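Local structure of tubulin-specific chaperone (Trypanosoma brucei, 4B6W) at residues V5-S10 against K19-A24; Q46-D51 against H79-Q84. The protein probably acts as a tubulin-folding cofactor that binds alpha-tubulin and microtubule plus ends, and is represented here by its N-terminal ubiquitin-like domain. All blocks are in the same frame, centred on the assembly; numbering follows the deposited sequence.

Both contacts belong to the mixed five-stranded sheet of the ubiquitin-like domain, with centres about 11 Å apart. Contact 1 is complete along the chain before contact 2 begins: it pairs strand 2-9 with strand 15-22 at one edge of the sheet, whereas contact 2 pairs strand 77-82 with strand 45-50. Strands 2-9 and 77-82, parallel neighbours in the sheet, connect the pairs: Thr-8 OG1 probably hydrogen-bonds to His-79 ND1 and, just past the end of strand 2-9, Ser-10 N to Val-80 O (2.7 Å). Helix 27-35 lies over one face, where Leu-7 and Val-80 both touch Val-34. The N- and C-terminal strands are thus adjacent in the middle of the sheet.

Contact 1. Residues V5-S10 against K19-A24; sequences VSLTHS and KRYGLA
In the N-terminal beta hairpin of the domain, Val-5 and Lys-19 form an antiparallel hydrogen-bonded pair. Val-5 N donates to Lys-19 O over 2.8 Å, nearly straight and in the carbonyl plane. The return bond, from Lys-19 N to Val-5 O, is short at 2.7 Å but bent to 129°, and therefore weak. Such an uneven pair fits strands that splay apart: the axes of 5-9 and 19-22 make an angle of 111°. Val-5 CG2 meets the edge of the Tyr-21 ring in its plane, 3.8 Å from Tyr-21 CD2, the two side chains crossing at about a right angle. This is the helix-facing side of the beta-grasp fold, where Leu-7 and Tyr-21 both pack on helix 27-35. Leu-7 CD1 lies 4.0 Å from both Lys-19 CG and Tyr-21 OH, so it touches the aliphatic root of the lysine and the phenol end of the tyrosine. The lysine chain bends at chi2 (-72°) and again at chi3, carrying its amino group away from strand 2-9. There Lys-19 NZ hydrogen-bonds to His-37 NE2 and Asn-33 OD1, and the same Asn-33 OD1 is also held by Tyr-21 OH.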
loop_
_atom_site.group_PDB
_atom_site.type_symbol
_atom_site.label_atom_id
_atom_site.label_comp_id
_atom_site.label_asym_id
_atom_site.label_seq_id
_atom_site.Cartn_x
_atom_site.Cartn_y
_atom_site.Cartn_z
ATOM N N VAL A 5 -8.317 0.993 -4.222
ATOM C CA VAL A 5 -7.795 -0.118 -3.419
ATOM C C VAL A 5 -8.238 0.008 -1.955
ATOM O O VAL A 5 -8.780 1.026 -1.537
ATOM C CB VAL A 5 -6.236 -0.206 -3.517
ATOM C CG1 VAL A 5 -5.840 -0.397 -4.929
ATOM C CG2 VAL A 5 -5.544 1.064 -2.966
ATOM N N SER A 6 -8.030 -1.046 -1.172
ATOM C CA SER A 6 -8.204 -0.917 0.272
ATOM C C SER A 6 -6.863 -1.032 0.994
ATOM O O SER A 6 -5.886 -1.475 0.442
ATOM C CB SER A 6 -9.240 -1.912 0.823
ATOM O OG SER A 6 -9.032 -3.200 0.314
ATOM N N LEU A 7 -6.813 -0.594 2.239
ATOM C CA LEU A 7 -5.574 -0.641 2.994
ATOM C C LEU A 7 -5.830 -1.453 4.228
ATOM O O LEU A 7 -6.855 -1.252 4.919
ATOM C CB LEU A 7 -5.111 0.740 3.412
ATOM C CG LEU A 7 -4.839 1.814 2.378
ATOM C CD1 LEU A 7 -4.499 3.140 3.090
ATOM C CD2 LEU A 7 -3.717 1.384 1.470
ATOM N N THR A 8 -4.885 -2.355 4.485
ATOM C CA THR A 8 -4.815 -3.135 5.696
ATOM C C THR A 8 -3.456 -2.848 6.368
ATOM O O THR A 8 -2.574 -2.260 5.761
ATOM C CB THR A 8 -4.962 -4.631 5.392
ATOM O OG1 THR A 8 -3.914 -5.034 4.493
ATOM C CG2 THR A 8 -6.317 -4.928 4.752
ATOM N N HIS A 9 -3.307 -3.279 7.617
ATOM C CA HIS A 9 -2.138 -2.941 8.420
ATOM C C HIS A 9 -1.701 -4.129 9.252
ATOM O O HIS A 9 -2.486 -4.631 10.011
ATOM C CB HIS A 9 -2.483 -1.768 9.355
ATOM C CG HIS A 9 -1.293 -1.223 10.082
ATOM N ND1 HIS A 9 -1.275 -1.027 11.449
ATOM C CD2 HIS A 9 -0.069 -0.848 9.632
ATOM C CE1 HIS A 9 -0.090 -0.553 11.801
ATOM N NE2 HIS A 9 0.666 -0.453 10.719
ATOM N N SER A 10 -0.439 -4.534 9.144
ATOM C CA SER A 10 0.077 -5.727 9.839
ATOM C C SER A 10 0.051 -5.678 11.370
ATOM O O SER A 10 0.190 -6.725 12.013
ATOM C CB SER A 10 1.511 -6.044 9.389
ATOM O OG SER A 10 2.467 -5.160 9.942
ATOM N N LYS A 19 -9.677 3.543 -1.337
ATOM C CA LYS A 19 -8.671 4.592 -1.522
ATOM C C LYS A 19 -8.371 4.704 -2.985
ATOM O O LYS A 19 -8.275 3.697 -3.667
ATOM C CB LYS A 19 -7.377 4.274 -0.772
ATOM C CG LYS A 19 -7.511 4.375 0.741
ATOM C CD LYS A 19 -7.625 5.839 1.226
ATOM C CE LYS A 19 -6.278 6.573 1.148
ATOM N NZ LYS A 19 -6.398 8.002 1.574
ATOM N N ARG A 20 -8.243 5.926 -3.472
ATOM C CA ARG A 20 -7.906 6.139 -4.871
ATOM C C ARG A 20 -6.499 6.699 -4.968
ATOM O O ARG A 20 -6.192 7.718 -4.342
ATOM C CB ARG A 20 -8.873 7.114 -5.521
ATOM C CG ARG A 20 -10.300 6.634 -5.553
ATOM C CD ARG A 20 -11.104 7.303 -6.688
ATOM N NE ARG A 20 -11.666 6.213 -7.469
ATOM C CZ ARG A 20 -11.497 5.988 -8.760
ATOM N NH1 ARG A 20 -10.846 6.816 -9.548
ATOM N NH2 ARG A 20 -12.052 4.919 -9.280
ATOM N N TYR A 21 -5.675 6.012 -5.754
ATOM C CA TYR A 21 -4.313 6.442 -6.127
ATOM C C TYR A 21 -4.123 6.485 -7.639
ATOM O O TYR A 21 -4.693 5.678 -8.382
ATOM C CB TYR A 21 -3.302 5.483 -5.544
ATOM C CG TYR A 21 -3.298 5.514 -4.033
ATOM C CD1 TYR A 21 -2.872 6.659 -3.336
ATOM C CD2 TYR A 21 -3.737 4.427 -3.297
ATOM C CE1 TYR A 21 -2.855 6.699 -1.944
ATOM C CE2 TYR A 21 -3.723 4.462 -1.909
ATOM C CZ TYR A 21 -3.289 5.586 -1.231
ATOM O OH TYR A 21 -3.294 5.594 0.162
ATOM N N GLY A 22 -3.305 7.427 -8.080
ATOM C CA GLY A 22 -2.805 7.407 -9.458
ATOM C C GLY A 22 -1.793 6.284 -9.618
ATOM O O GLY A 22 -0.959 6.078 -8.771
ATOM N N LEU A 23 -1.863 5.541 -10.705
ATOM C CA LEU A 23 -0.843 4.522 -10.996
ATOM C C LEU A 23 0.513 5.165 -11.277
ATOM O O LEU A 23 1.529 4.543 -11.130
ATOM C CB LEU A 23 -1.274 3.683 -12.202
ATOM C CG LEU A 23 -2.506 2.796 -12.033
ATOM C CD1 LEU A 23 -2.863 2.105 -13.383
ATOM C CD2 LEU A 23 -2.241 1.785 -10.959
ATOM N N ALA A 24 0.508 6.422 -11.693
ATOM C CA ALA A 24 1.737 7.184 -11.865
ATOM C C ALA A 24 2.402 7.574 -10.528
ATOM O O ALA A 24 3.548 7.989 -10.526
ATOM C CB ALA A 24 1.479 8.435 -12.753
#

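Contact 2. Residues Q46-D51 against H79-Q84; sequences QLQLID and HVVDLQ
Gln-48 N and His-79 O are joined by a hydrogen bond of 2.9 Å, and His-79 N returns to Gln-48 O at the same 2.9 Å, both nearly straight at 173°. This antiparallel ladder ties strand 45-50 to strand 77-82, the C-terminal strand of the beta-grasp sheet. It continues through the non-hydrogen-bonded pair Leu-47 and Val-80 to the hydrogen-bonded pair Gln-46 and Val-81, where Val-81 N donates to Gln-46 O over 2.9 Å and the reverse bond, Gln-46 N to Val-81 O, is longer at 3.2 Å. Leu-47 and Val-80 point the same way, side by side, with Leu-47 CD2 3.7 Å from Val-80 CG2; both rest on helix 27-35. On the other face, which is more exposed, the extended Gln-48 chain brings OE1 to 3.1 Å from His-79 CD2, its amide plane turned 77° from the imidazole. Gln-48 CG (chi1 180°) and His-79 CG each stand opposite their own backbone N, which helps bring amide and ring together. Gln-48 NE2 hydrogen-bonds to Thr-56 OG1, and His-79 ND1 probably to Thr-8 OG1. Alongside the histidine, Ile-50 CD1 reaches His-79 CB. Beyond the ladder, Leu-83 crosses Gln-46 at about a right angle, its CD2 near Gln-46 OE1. At the end of strand 77-82, Asp-82 opens an Asx turn, its OD1 accepting from Gln-84 N at 3.0 Å.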
loop_
_atom_site.group_PDB
_atom_site.type_symbol
_atom_site.label_atom_id
_atom_site.label_comp_id
_atom_site.label_asym_id
_atom_site.label_seq_id
_atom_site.Cartn_x
_atom_site.Cartn_y
_atom_site.Cartn_z
ATOM N N GLN A 46 6.800 -1.380 4.731
ATOM C CA GLN A 46 6.821 -2.047 3.443
ATOM C C GLN A 46 5.385 -2.167 2.984
ATOM O O GLN A 46 4.508 -2.415 3.791
ATOM C CB GLN A 46 7.446 -3.426 3.573
ATOM C CG GLN A 46 8.917 -3.359 3.859
ATOM C CD GLN A 46 9.622 -4.710 3.861
ATOM O OE1 GLN A 46 10.808 -4.764 4.171
ATOM N NE2 GLN A 46 8.910 -5.791 3.549
ATOM N N LEU A 47 5.156 -1.951 1.686
ATOM C CA LEU A 47 3.844 -2.142 1.036
ATOM C C LEU A 47 3.806 -3.469 0.233
ATOM O O LEU A 47 4.580 -3.673 -0.694
ATOM C CB LEU A 47 3.491 -0.935 0.141
ATOM C CG LEU A 47 3.331 0.486 0.780
ATOM C CD1 LEU A 47 2.859 1.503 -0.275
ATOM C CD2 LEU A 47 2.419 0.559 2.043
ATOM N N GLN A 48 2.914 -4.369 0.651
ATOM C CA GLN A 48 2.634 -5.637 -0.011
ATOM C C GLN A 48 1.387 -5.445 -0.906
ATOM O O GLN A 48 0.365 -4.982 -0.423
ATOM C CB GLN A 48 2.338 -6.704 1.074
ATOM C CG GLN A 48 2.019 -8.101 0.536
ATOM C CD GLN A 48 1.600 -9.063 1.613
ATOM O OE1 GLN A 48 1.535 -8.720 2.793
ATOM N NE2 GLN A 48 1.288 -10.286 1.210
ATOM N N LEU A 49 1.462 -5.793 -2.183
ATOM C CA LEU A 49 0.319 -5.637 -3.084
ATOM C C LEU A 49 -0.296 -7.020 -3.195
ATOM O O LEU A 49 0.384 -7.992 -3.555
ATOM C CB LEU A 49 0.727 -5.097 -4.472
ATOM C CG LEU A 49 -0.427 -4.751 -5.444
ATOM C CD1 LEU A 49 -1.313 -3.640 -4.887
ATOM C CD2 LEU A 49 0.063 -4.441 -6.885
ATOM N N ILE A 50 -1.574 -7.107 -2.810
ATOM C CA ILE A 50 -2.338 -8.334 -2.877
ATOM C C ILE A 50 -3.451 -8.117 -3.892
ATOM O O ILE A 50 -4.099 -7.098 -3.891
ATOM C CB ILE A 50 -2.932 -8.693 -1.504
ATOM C CG1 ILE A 50 -1.829 -8.747 -0.425
ATOM C CG2 ILE A 50 -3.673 -10.050 -1.560
ATOM C CD1 ILE A 50 -2.334 -8.515 1.031
ATOM N N ASP A 51 -3.683 -9.059 -4.785
ATOM C CA ASP A 51 -4.839 -8.910 -5.655
ATOM C C ASP A 51 -6.154 -9.249 -4.932
ATOM O O ASP A 51 -6.181 -9.602 -3.748
ATOM C CB ASP A 51 -4.649 -9.696 -6.958
ATOM C CG ASP A 51 -5.031 -11.155 -6.850
ATOM O OD1 ASP A 51 -5.325 -11.610 -5.727
ATOM O OD2 ASP A 51 -5.042 -11.837 -7.912
ATOM N N HIS A 79 -1.298 -3.877 1.612
ATOM C CA HIS A 79 -1.135 -4.275 3.014
ATOM C C HIS A 79 0.127 -3.629 3.556
ATOM O O HIS A 79 1.199 -3.741 2.963
ATOM C CB HIS A 79 -1.086 -5.794 3.133
ATOM C CG HIS A 79 -0.820 -6.293 4.517
ATOM N ND1 HIS A 79 -1.710 -6.115 5.560
ATOM C CD2 HIS A 79 0.227 -6.995 5.029
ATOM C CE1 HIS A 79 -1.224 -6.686 6.650
ATOM N NE2 HIS A 79 -0.052 -7.229 6.357
ATOM N N VAL A 80 -0.011 -2.919 4.671
ATOM C CA VAL A 80 1.113 -2.195 5.257
ATOM C C VAL A 80 1.824 -3.037 6.340
ATOM O O VAL A 80 1.244 -3.321 7.391
ATOM C CB VAL A 80 0.628 -0.830 5.834
ATOM C CG1 VAL A 80 1.775 -0.046 6.428
ATOM C CG2 VAL A 80 -0.094 -0.033 4.740
ATOM N N VAL A 81 3.068 -3.436 6.077
ATOM C CA VAL A 81 3.826 -4.183 7.045
ATOM C C VAL A 81 4.635 -3.199 7.892
ATOM O O VAL A 81 5.374 -2.386 7.372
ATOM C CB VAL A 81 4.732 -5.249 6.389
ATOM C CG1 VAL A 81 5.341 -6.141 7.477
ATOM C CG2 VAL A 81 3.946 -6.076 5.390
ATOM N N ASP A 82 4.439 -3.269 9.201
ATOM C CA ASP A 82 4.982 -2.320 10.149
ATOM C C ASP A 82 6.283 -2.879 10.716
ATOM O O ASP A 82 6.271 -3.913 11.403
ATOM C CB ASP A 82 3.977 -2.072 11.280
ATOM C CG ASP A 82 4.373 -0.900 12.188
ATOM O OD1 ASP A 82 5.519 -0.867 12.644
ATOM O OD2 ASP A 82 3.541 0.003 12.448
ATOM N N LEU A 83 7.387 -2.187 10.436
ATOM C CA LEU A 83 8.725 -2.579 10.904
ATOM C C LEU A 83 9.294 -1.706 12.051
ATOM O O LEU A 83 10.469 -1.863 12.415
ATOM C CB LEU A 83 9.717 -2.535 9.731
ATOM C CG LEU A 83 9.631 -3.610 8.641
ATOM C CD1 LEU A 83 8.349 -3.528 7.882
ATOM C CD2 LEU A 83 10.831 -3.472 7.682
ATOM N N GLN A 84 8.494 -0.804 12.628
ATOM C CA GLN A 84 9.068 0.185 13.548
ATOM C C GLN A 84 9.468 -0.486 14.857
ATOM O O GLN A 84 8.726 -1.311 15.376
ATOM C CB GLN A 84 8.166 1.423 13.755
ATOM C CG GLN A 84 6.906 1.254 14.591
ATOM C CD GLN A 84 6.051 2.534 14.633
ATOM O OE1 GLN A 84 6.423 3.522 15.265
ATOM N NE2 GLN A 84 4.896 2.502 13.971
#